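Local coordinates for protein rhomboid protease GlpG (Haemophilus influenzae, PDB 2NR9) that probably cleaves transmembrane segments of membrane proteins within the lipid bilayer, as a rhomboid-type serine protease using a serine-histidine catalytic dyad, at residues Met38-Tyr43 with Ile54-Val59. The protein carries 2 engineered substitutions. Residues are numbered along the deposited sequence; the frame is centred on the assembly and turned at random. Where two conformers were deposited one is given.
Sequences MHYPAY and ISHTLV. With PA6 ((R)-2-(formyloxy)-3-(phosphonooxy)propyl pentanoate), chain B.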
loop_
_atom_site.group_PDB
_atom_site.type_symbol
_atom_site.label_atom_id
_atom_site.label_comp_id
_atom_site.label_asym_id
_atom_site.label_seq_id
_atom_site.Cartn_x
_atom_site.Cartn_y
_atom_site.Cartn_z
ATOM N N MET A 38 10.034 -14.691 0.463
ATOM C CA MET A 38 9.066 -13.589 0.518
ATOM C C MET A 38 8.020 -13.531 -0.595
ATOM O O MET A 38 6.993 -12.878 -0.439
ATOM C CB MET A 38 9.822 -12.263 0.583
ATOM C CG MET A 38 10.892 -12.239 1.652
ATOM S SD MET A 38 10.294 -11.688 3.252
ATOM C CE MET A 38 10.531 -9.915 3.061
ATOM N N HIS A 39 8.272 -14.201 -1.713
ATOM C CA HIS A 39 7.349 -14.116 -2.841
ATOM C C HIS A 39 5.988 -14.742 -2.578
ATOM O O HIS A 39 5.848 -15.630 -1.731
ATOM C CB HIS A 39 7.965 -14.684 -4.124
ATOM C CG HIS A 39 8.172 -16.164 -4.098
ATOM N ND1 HIS A 39 7.127 -17.061 -4.171
ATOM C CD2 HIS A 39 9.305 -16.905 -4.107
ATOM C CE1 HIS A 39 7.606 -18.292 -4.159
ATOM N NE2 HIS A 39 8.925 -18.225 -4.133
ATOM N N TYR A 40 4.984 -14.259 -3.304
ATOM C CA TYR A 40 3.628 -14.784 -3.197
ATOM C C TYR A 40 3.683 -16.279 -3.510
ATOM O O TYR A 40 4.537 -16.719 -4.282
ATOM C CB TYR A 40 2.712 -14.064 -4.197
ATOM C CG TYR A 40 1.233 -14.324 -3.995
ATOM C CD1 TYR A 40 0.466 -13.497 -3.178
ATOM C CD2 TYR A 40 0.598 -15.371 -4.645
ATOM C CE1 TYR A 40 -0.885 -13.729 -2.991
ATOM C CE2 TYR A 40 -0.758 -15.616 -4.463
ATOM C CZ TYR A 40 -1.493 -14.788 -3.639
ATOM O OH TYR A 40 -2.833 -15.036 -3.447
ATOM N N PRO A 41 2.797 -17.074 -2.884
ATOM C CA PRO A 41 2.804 -18.503 -3.141
ATOM C C PRO A 41 2.762 -18.804 -4.637
ATOM O O PRO A 41 1.919 -18.268 -5.356
ATOM C CB PRO A 41 1.521 -18.986 -2.459
ATOM C CG PRO A 41 1.299 -18.015 -1.369
ATOM C CD PRO A 41 1.746 -16.691 -1.926
ATOM N N ALA A 42 3.707 -19.615 -5.096
ATOM C CA ALA A 42 3.796 -20.001 -6.498
ATOM C C ALA A 42 3.893 -21.509 -6.564
ATOM O O ALA A 42 4.466 -22.068 -7.501
ATOM C CB ALA A 42 5.023 -19.376 -7.133
ATOM N N TYR A 43 3.278 -22.170 -5.593
ATOM C CA TYR A 43 3.431 -23.598 -5.443
ATOM C C TYR A 43 2.336 -24.069 -4.493
ATOM O O TYR A 43 2.138 -23.473 -3.434
ATOM C CB TYR A 43 4.795 -23.847 -4.795
ATOM C CG TYR A 43 5.595 -24.985 -5.365
ATOM C CD1 TYR A 43 5.775 -26.159 -4.651
ATOM C CD2 TYR A 43 6.266 -24.844 -6.574
ATOM C CE1 TYR A 43 6.558 -27.190 -5.152
ATOM C CE2 TYR A 43 7.043 -25.869 -7.088
ATOM C CZ TYR A 43 7.188 -27.038 -6.371
ATOM O OH TYR A 43 7.957 -28.062 -6.876
ATOM N N ILE A 54 1.432 -11.741 2.195
ATOM C CA ILE A 54 1.688 -10.361 2.587
ATOM C C ILE A 54 3.147 -9.936 2.371
ATOM O O ILE A 54 3.413 -8.810 1.952
ATOM C CB ILE A 54 1.357 -10.144 4.094
ATOM C CG1 ILE A 54 -0.002 -10.758 4.448
ATOM C CG2 ILE A 54 1.403 -8.668 4.454
ATOM C CD1 ILE A 54 -1.160 -10.169 3.685
ATOM N N SER A 55 4.082 -10.852 2.633
ATOM C CA SER A 55 5.517 -10.537 2.608
ATOM C C SER A 55 6.065 -9.966 1.305
ATOM O O SER A 55 7.057 -9.243 1.317
ATOM C CB SER A 55 6.360 -11.735 3.069
ATOM O OG SER A 55 6.182 -12.865 2.222
ATOM N N HIS A 56 5.442 -10.309 0.186
ATOM C CA HIS A 56 5.901 -9.831 -1.115
ATOM C C HIS A 56 5.999 -8.302 -1.176
ATOM O O HIS A 56 6.714 -7.752 -2.018
ATOM C CB HIS A 56 4.977 -10.343 -2.226
ATOM C CG HIS A 56 3.534 -9.989 -2.022
ATOM N ND1 HIS A 56 2.976 -8.825 -2.504
ATOM C CD2 HIS A 56 2.540 -10.637 -1.367
ATOM C CE1 HIS A 56 1.693 -8.789 -2.190
ATOM N NE2 HIS A 56 1.408 -9.869 -1.484
ATOM N N THR A 57 5.313 -7.629 -0.251
ATOM C CA THR A 57 5.260 -6.165 -0.230
ATOM C C THR A 57 6.489 -5.523 0.406
ATOM O O THR A 57 6.662 -4.311 0.342
ATOM C CB THR A 57 4.029 -5.661 0.548
ATOM O OG1 THR A 57 4.163 -6.009 1.933
ATOM C CG2 THR A 57 2.754 -6.259 -0.015
ATOM N N LEU A 58 7.315 -6.338 1.045
ATOM C CA LEU A 58 8.496 -5.850 1.750
ATOM C C LEU A 58 9.776 -5.886 0.907
ATOM O O LEU A 58 10.847 -5.500 1.382
ATOM C CB LEU A 58 8.699 -6.666 3.026
ATOM C CG LEU A 58 8.004 -6.251 4.334
ATOM C CD1 LEU A 58 6.802 -5.343 4.142
ATOM C CD2 LEU A 58 7.677 -7.464 5.205
ATOM N N VAL A 59 9.678 -6.411 -0.310
ATOM C CA VAL A 59 10.829 -6.512 -1.195
ATOM C C VAL A 59 10.725 -5.507 -2.345
ATOM O O VAL A 59 9.661 -5.338 -2.940
ATOM C CB VAL A 59 10.976 -7.940 -1.780
ATOM C CG1 VAL A 59 12.220 -8.031 -2.663
ATOM C CG2 VAL A 59 11.039 -8.975 -0.664
HETATM O O32 PA6 B . 8.530 -13.534 6.933
HETATM C C31 PA6 B . 8.370 -12.324 6.964
HETATM C C32 PA6 B . 7.119 -11.733 7.571
HETATM C C33 PA6 B . 6.310 -11.018 6.495
HETATM C C34 PA6 B . 4.904 -10.700 6.989
HETATM C C35 PA6 B . 4.884 -9.407 7.774
HETATM O O31 PA6 B . 9.404 -11.460 6.405
HETATM C C3 PA6 B . 10.058 -10.483 7.217
HETATM C C2 PA6 B . 11.152 -11.140 8.056
HETATM O O21 PA6 B . 12.418 -10.979 7.415
HETATM C C21 PA6 B . 13.307 -9.905 7.828
HETATM O O22 PA6 B . 14.245 -10.139 8.574
HETATM C C1 PA6 B . 11.201 -10.479 9.426
HETATM O O11 PA6 B . 10.134 -9.543 9.542
HETATM P P PA6 B . 9.013 -9.741 10.677
HETATM O O13 PA6 B . 8.098 -8.551 10.503
HETATM O O14 PA6 B . 8.385 -11.072 10.331
HETATM O O12 PA6 B . 9.799 -9.741 11.966
#
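Y40 and H56 meet as an offset edge-to-face pair: the tyrosine edge is directed at the imidazole, the two planes stand at 65°, and the ring centroids are 5.9 Å apart. The touching atoms are CD1 of Y40 and CD2 of H56, 4.0 Å from each other, with CD2 close to the tyrosine plane. One face of the Y40 ring carries CD of P41 toward its rim; one face of the H56 ring has the carbonyl oxygen of I54, likewise off-centre. A chi1 of -168° in Y40 sets CG opposite the main-chain nitrogen and lays the phenol alongside the histidine, both side chains pointing the same way. F112 adds a second edge-to-face neighbour to H56, whose side chain is about 9 Å from that of the nucleophile S116, and Y53 does so for Y40.

The polar link runs from a side chain to the main chain. OG of S55 lies 2.8 Å from O of M38, at the end of helix 31-38; the S55 hydroxyl can donate to this oxygen or to W51 O, and the geometry does not settle which.

M38 also packs against aliphatic side chains. It bends at chi2 and chi3, which carries CE to 3.7 Å from CB of L58, across that side chain at about a right angle, while its CB rests on CG2 of V59. M38 and S55 also meet PA6: SD of M38 is 3.3 Å from O31 of the lipid, and CB of S55 touches the acyl carbon C33.

Such a join ties the end of helix 31-38 and the loop after it to the end of helix 52-55 and the turn that follows, consistent with the predicted periplasmic side. H39 O adds a hydrogen bond to R52 of the W51-R52 pair, within the L1 loop between the first two transmembrane helices, a hallmark of rhomboid proteases.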